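Local coordinates for protein LY49A (Mus musculus, PDB 1QO3) that serves as an inhibitory receptor on natural killer cells, binding H-2d class I MHC molecules through its C-type lectin-like domain and so preventing lysis of the target cell, at residues D82-W85 / I86-P90. The protein carries 1 engineered substitution. Residues are numbered along the deposited sequence; the frame is centred on the assembly and turned at random.
Sequences DWAW and IDNRP
Trp85 and Asn88 close a type I beta turn at the end of strand 82-85, which pairs antiparallel with strand 70-77; here the chain of this C-type lectin-like domain leaves the sheet for the long loop before strand 107-110. Asn88 N donates to Trp85 O at 2.9 Å, a nearly straight bond (N-H...O 159°) that reaches the oxygen from above its carbonyl plane. Overlapping this turn, Asp87 forms an Asx turn: its OD1 takes the backbone N-H of Arg89, with 2.9 Å between Arg89 N and Asp87 OD1. The chi1 of 58° sets the carboxylate between the backbone N and carbonyl carbon of Asp87, bringing OD1 to Arg89 N, which meets it from above the carboxylate plane. The same OD1 lies 3.8 Å from Trp85 CB, while OD2 forms a salt bridge with Lys51, whose NZ also donates to the carbonyl oxygens of Arg89 and Pro90. The two overlapping turns thus curl the chain back beside the indole of Trp85. With CG anti to its own carbonyl carbon (chi1 -72°), that ring leads away from the turn toward Leu74 and Ile52, but its CD1 stays near the loop, 3.8 Å from Arg89 O, which approaches the ring obliquely. Ile86, at the first corner, turns its side chain away from the strand and packs on Ser48 and Leu49. Between strand and loop a water accepts from Trp85 N at 2.7 Å and donates a weak hydrogen bond to Arg89 O, 3.0 Å from the water oxygen.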
loop_
_atom_site.group_PDB
_atom_site.type_symbol
_atom_site.label_atom_id
_atom_site.label_comp_id
_atom_site.label_asym_id
_atom_site.label_seq_id
_atom_site.Cartn_x
_atom_site.Cartn_y
_atom_site.Cartn_z
ATOM N N ASP C 82 25.620 31.734 10.877
ATOM C CA ASP C 82 25.228 30.330 10.896
ATOM C C ASP C 82 23.787 30.151 11.367
ATOM O O ASP C 82 23.180 31.074 11.918
ATOM C CB ASP C 82 26.160 29.522 11.800
ATOM C CG ASP C 82 26.133 28.041 11.477
ATOM O OD1 ASP C 82 25.594 27.675 10.408
ATOM O OD2 ASP C 82 26.659 27.247 12.283
ATOM N N TRP C 83 23.246 28.957 11.139
ATOM C CA TRP C 83 21.881 28.640 11.539
ATOM C C TRP C 83 21.843 28.065 12.950
ATOM O O TRP C 83 22.775 27.394 13.387
ATOM C CB TRP C 83 21.257 27.638 10.565
ATOM C CG TRP C 83 21.142 28.152 9.161
ATOM C CD1 TRP C 83 22.149 28.271 8.244
ATOM C CD2 TRP C 83 19.952 28.621 8.514
ATOM N NE1 TRP C 83 21.658 28.782 7.067
ATOM C CE2 TRP C 83 20.314 29.007 7.204
ATOM C CE3 TRP C 83 18.615 28.753 8.914
ATOM C CZ2 TRP C 83 19.386 29.515 6.288
ATOM C CZ3 TRP C 83 17.691 29.258 8.000
ATOM C CH2 TRP C 83 18.086 29.633 6.701
ATOM N N ALA C 84 20.757 28.336 13.662
ATOM C CA ALA C 84 20.606 27.837 15.022
ATOM C C ALA C 84 19.152 27.487 15.282
ATOM O O ALA C 84 18.243 28.120 14.729
ATOM C CB ALA C 84 21.072 28.889 16.017
ATOM N N TRP C 85 18.930 26.477 16.119
ATOM C CA TRP C 85 17.568 26.086 16.447
ATOM C C TRP C 85 16.993 27.068 17.461
ATOM O O TRP C 85 17.715 27.896 18.013
ATOM C CB TRP C 85 17.519 24.652 16.978
ATOM C CG TRP C 85 17.757 23.637 15.906
ATOM C CD1 TRP C 85 18.951 23.071 15.560
ATOM C CD2 TRP C 85 16.788 23.122 14.985
ATOM N NE1 TRP C 85 18.786 22.236 14.478
ATOM C CE2 TRP C 85 17.468 22.248 14.106
ATOM C CE3 TRP C 85 15.411 23.314 14.814
ATOM C CZ2 TRP C 85 16.817 21.567 13.070
ATOM C CZ3 TRP C 85 14.763 22.637 13.781
ATOM C CH2 TRP C 85 15.467 21.774 12.925
ATOM N N ILE C 86 15.689 26.970 17.688
ATOM C CA ILE C 86 14.977 27.858 18.599
ATOM C C ILE C 86 15.604 27.984 19.996
ATOM O O ILE C 86 15.564 29.054 20.597
ATOM C CB ILE C 86 13.482 27.416 18.723
ATOM C CG1 ILE C 86 12.621 28.588 19.190
ATOM C CG2 ILE C 86 13.355 26.234 19.673
ATOM C CD1 ILE C 86 12.564 29.730 18.191
ATOM N N ASP C 87 16.189 26.906 20.503
ATOM C CA ASP C 87 16.800 26.929 21.828
ATOM C C ASP C 87 18.306 27.188 21.793
ATOM O O ASP C 87 18.976 27.117 22.822
ATOM C CB ASP C 87 16.530 25.607 22.560
ATOM C CG ASP C 87 17.051 24.401 21.801
ATOM O OD1 ASP C 87 17.701 24.592 20.752
ATOM O OD2 ASP C 87 16.818 23.260 22.251
ATOM N N ASN C 88 18.836 27.489 20.613
ATOM C CA ASN C 88 20.263 27.757 20.472
ATOM C C ASN C 88 21.102 26.554 20.897
ATOM O O ASN C 88 22.233 26.700 21.359
ATOM C CB ASN C 88 20.660 28.983 21.307
ATOM C CG ASN C 88 19.976 30.258 20.838
ATOM O OD1 ASN C 88 20.173 30.696 19.702
ATOM N ND2 ASN C 88 19.167 30.859 21.707
ATOM N N ARG C 89 20.537 25.363 20.738
ATOM C CA ARG C 89 21.228 24.130 21.090
ATOM C C ARG C 89 21.261 23.213 19.874
ATOM O O ARG C 89 20.340 23.214 19.053
ATOM C CB ARG C 89 20.515 23.433 22.247
ATOM C CG ARG C 89 20.510 24.236 23.535
ATOM C CD ARG C 89 19.575 23.628 24.566
ATOM N NE ARG C 89 19.820 22.204 24.767
ATOM C CZ ARG C 89 19.098 21.432 25.576
ATOM N NH1 ARG C 89 18.088 21.949 26.265
ATOM N NH2 ARG C 89 19.387 20.143 25.699
ATOM N N PRO C 90 22.331 22.421 19.738
ATOM C CA PRO C 90 22.445 21.509 18.599
ATOM C C PRO C 90 21.323 20.479 18.542
ATOM O O PRO C 90 20.537 20.342 19.480
ATOM C CB PRO C 90 23.818 20.871 18.805
ATOM C CG PRO C 90 23.984 20.901 20.300
ATOM C CD PRO C 90 23.486 22.280 20.643
HETATM O O HOH W 1 21.198 25.207 16.948
#